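Long-range contact in Sso-CP2 metallo-carboxypetidase (Sulfolobus solfataricus, PDB 4MMO), which probably acts as a zinc-dependent carboxypeptidase of the M20 family, cleaving peptides at a metal centre in its catalytic domain: residues A[9-14]-A[25-30]. Sequence-based numbering, arbitrary orientation.
Sequences IEFLKK and DETANY. With SO4 (sulfate ion), chain E.
Tyr30 touches Glu10, Phe11 and Lys14 where the last turn of helix 3-12 and the loop just after it, which carries Lys14, pack on the first turns of helix 24-39. Its CG is anti to the backbone N (chi1 163°), which sends the ring across to the first helix. There Tyr30 OH donates a hydrogen bond to Glu10 OE1 at 2.7 Å. OE1 lies at the ring edge, and the hydroxyl meets it from above the carboxylate plane, 38° out of it. Phe11 CD1 comes within 3.6 Å of Tyr30 CE2. The two rings are offset, with planes 25° apart, and overlap little. Lys14 crosses the tyrosine side chain at about a right angle, with CE 3.4 Å from Tyr30 CD1. An alanine in place of Tyr30 would probably leave Glu10 without this hydrogen-bond donor and open a gap beside Phe11 and the Lys14 chain. Both helices belong to the catalytic domain of the M20 fold, and the Phe11 side chain is about 12 Å from the bound zinc ion. Thr27 CG2 meets the edge of the Phe11 ring at CE1, 3.7 Å away, while Thr27 OG1 is hydrogen-bonded to Gly23 O. Phe11 also packs on Leu109 and Met110 of helix 102-121 and makes a cation-pi contact with Lys106. At the N-terminal end of helix 24-39, a sulfate, probably from the crystallisation liquor, accepts hydrogen bonds from Gly23 N, Asp25 N and Glu26 N.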
loop_
_atom_site.group_PDB
_atom_site.type_symbol
_atom_site.label_atom_id
_atom_site.label_comp_id
_atom_site.label_asym_id
_atom_site.label_seq_id
_atom_site.Cartn_x
_atom_site.Cartn_y
_atom_site.Cartn_z
ATOM N N ILE A 9 15.174 -18.272 -31.058
ATOM C CA ILE A 9 14.818 -19.201 -29.982
ATOM C C ILE A 9 15.946 -19.289 -28.961
ATOM O O ILE A 9 15.716 -19.214 -27.756
ATOM C CB ILE A 9 14.534 -20.625 -30.529
ATOM C CG1 ILE A 9 13.325 -20.617 -31.468
ATOM C CG2 ILE A 9 14.309 -21.626 -29.388
ATOM C CD1 ILE A 9 12.003 -20.290 -30.803
ATOM N N GLU A 10 17.166 -19.457 -29.459
ATOM C CA GLU A 10 18.352 -19.517 -28.612
ATOM C C GLU A 10 18.472 -18.252 -27.757
ATOM O O GLU A 10 18.763 -18.324 -26.566
ATOM C CB GLU A 10 19.589 -19.688 -29.496
ATOM C CG GLU A 10 20.905 -19.793 -28.760
ATOM C CD GLU A 10 22.076 -19.969 -29.712
ATOM O OE1 GLU A 10 22.151 -19.214 -30.709
ATOM O OE2 GLU A 10 22.913 -20.865 -29.470
ATOM N N PHE A 11 18.235 -17.099 -28.378
ATOM C CA PHE A 11 18.302 -15.805 -27.702
ATOM C C PHE A 11 17.242 -15.730 -26.608
ATOM O O PHE A 11 17.514 -15.302 -25.479
ATOM C CB PHE A 11 18.059 -14.691 -28.736
ATOM C CG PHE A 11 18.393 -13.293 -28.257
ATOM C CD1 PHE A 11 19.269 -13.071 -27.207
ATOM C CD2 PHE A 11 17.822 -12.190 -28.888
ATOM C CE1 PHE A 11 19.570 -11.779 -26.791
ATOM C CE2 PHE A 11 18.120 -10.899 -28.480
ATOM C CZ PHE A 11 18.991 -10.693 -27.428
ATOM N N LEU A 12 16.033 -16.154 -26.956
ATOM C CA LEU A 12 14.881 -16.065 -26.065
ATOM C C LEU A 12 14.992 -16.986 -24.846
ATOM O O LEU A 12 14.387 -16.724 -23.808
ATOM C CB LEU A 12 13.603 -16.400 -26.836
ATOM C CG LEU A 12 13.068 -15.331 -27.797
ATOM C CD1 LEU A 12 11.918 -15.887 -28.625
ATOM C CD2 LEU A 12 12.611 -14.097 -27.035
ATOM N N LYS A 13 15.757 -18.066 -24.975
ATOM C CA LYS A 13 15.898 -19.023 -23.885
ATOM C C LYS A 13 16.804 -18.485 -22.786
ATOM O O LYS A 13 16.811 -19.006 -21.674
ATOM C CB LYS A 13 16.439 -20.354 -24.401
ATOM C CG LYS A 13 15.395 -21.230 -25.067
ATOM C CD LYS A 13 16.046 -22.423 -25.740
ATOM C CE LYS A 13 15.018 -23.448 -26.185
ATOM N NZ LYS A 13 15.643 -24.547 -26.973
ATOM N N LYS A 14 17.567 -17.444 -23.100
ATOM C CA LYS A 14 18.457 -16.843 -22.117
ATOM C C LYS A 14 17.724 -15.771 -21.321
ATOM O O LYS A 14 17.325 -14.752 -21.880
ATOM C CB LYS A 14 19.682 -16.235 -22.791
ATOM C CG LYS A 14 20.454 -17.211 -23.657
ATOM C CD LYS A 14 21.918 -16.824 -23.764
ATOM C CE LYS A 14 22.663 -17.743 -24.718
ATOM N NZ LYS A 14 22.478 -19.183 -24.380
ATOM N N ASP A 25 24.539 -10.624 -17.781
ATOM C CA ASP A 25 25.902 -10.687 -18.304
ATOM C C ASP A 25 26.072 -11.775 -19.364
ATOM O O ASP A 25 26.772 -11.574 -20.357
ATOM C CB ASP A 25 26.904 -10.898 -17.168
ATOM C CG ASP A 25 27.007 -9.693 -16.253
ATOM O OD1 ASP A 25 26.931 -8.553 -16.760
ATOM O OD2 ASP A 25 27.164 -9.884 -15.028
ATOM N N GLU A 26 25.433 -12.921 -19.155
ATOM C CA GLU A 26 25.487 -14.007 -20.130
ATOM C C GLU A 26 24.862 -13.567 -21.450
ATOM O O GLU A 26 25.426 -13.787 -22.522
ATOM C CB GLU A 26 24.755 -15.243 -19.604
ATOM N N THR A 27 23.693 -12.942 -21.358
ATOM C CA THR A 27 22.966 -12.492 -22.535
ATOM C C THR A 27 23.784 -11.482 -23.328
ATOM O O THR A 27 23.907 -11.601 -24.544
ATOM C CB THR A 27 21.619 -11.880 -22.141
ATOM O OG1 THR A 27 20.849 -12.862 -21.436
ATOM C CG2 THR A 27 20.844 -11.414 -23.380
ATOM N N ALA A 28 24.357 -10.500 -22.636
ATOM C CA ALA A 28 25.184 -9.490 -23.285
ATOM C C ALA A 28 26.371 -10.122 -24.002
ATOM O O ALA A 28 26.758 -9.680 -25.082
ATOM C CB ALA A 28 25.666 -8.465 -22.269
ATOM N N ASN A 29 26.948 -11.158 -23.402
ATOM C CA ASN A 29 28.090 -11.839 -24.001
ATOM C C ASN A 29 27.688 -12.670 -25.208
ATOM O O ASN A 29 28.392 -12.696 -26.214
ATOM C CB ASN A 29 28.792 -12.728 -22.972
ATOM C CG ASN A 29 30.017 -12.065 -22.376
ATOM O OD1 ASN A 29 31.019 -11.864 -23.062
ATOM N ND2 ASN A 29 29.941 -11.720 -21.096
ATOM N N TYR A 30 26.561 -13.363 -25.092
ATOM C CA TYR A 30 26.018 -14.127 -26.200
ATOM C C TYR A 30 25.712 -13.173 -27.348
ATOM O O TYR A 30 26.047 -13.439 -28.504
ATOM C CB TYR A 30 24.746 -14.857 -25.765
ATOM C CG TYR A 30 23.890 -15.335 -26.914
ATOM C CD1 TYR A 30 24.120 -16.567 -27.512
ATOM C CD2 TYR A 30 22.849 -14.552 -27.402
ATOM C CE1 TYR A 30 23.336 -17.007 -28.564
ATOM C CE2 TYR A 30 22.063 -14.983 -28.456
ATOM C CZ TYR A 30 22.312 -16.210 -29.034
ATOM O OH TYR A 30 21.532 -16.643 -30.080
HETATM S S SO4 E . 24.527 -12.716 -14.805
HETATM O O1 SO4 E . 25.575 -12.912 -13.805
HETATM O O2 SO4 E . 24.901 -13.400 -16.042
HETATM O O3 SO4 E . 23.267 -13.267 -14.309
HETATM O O4 SO4 E . 24.366 -11.285 -15.062
#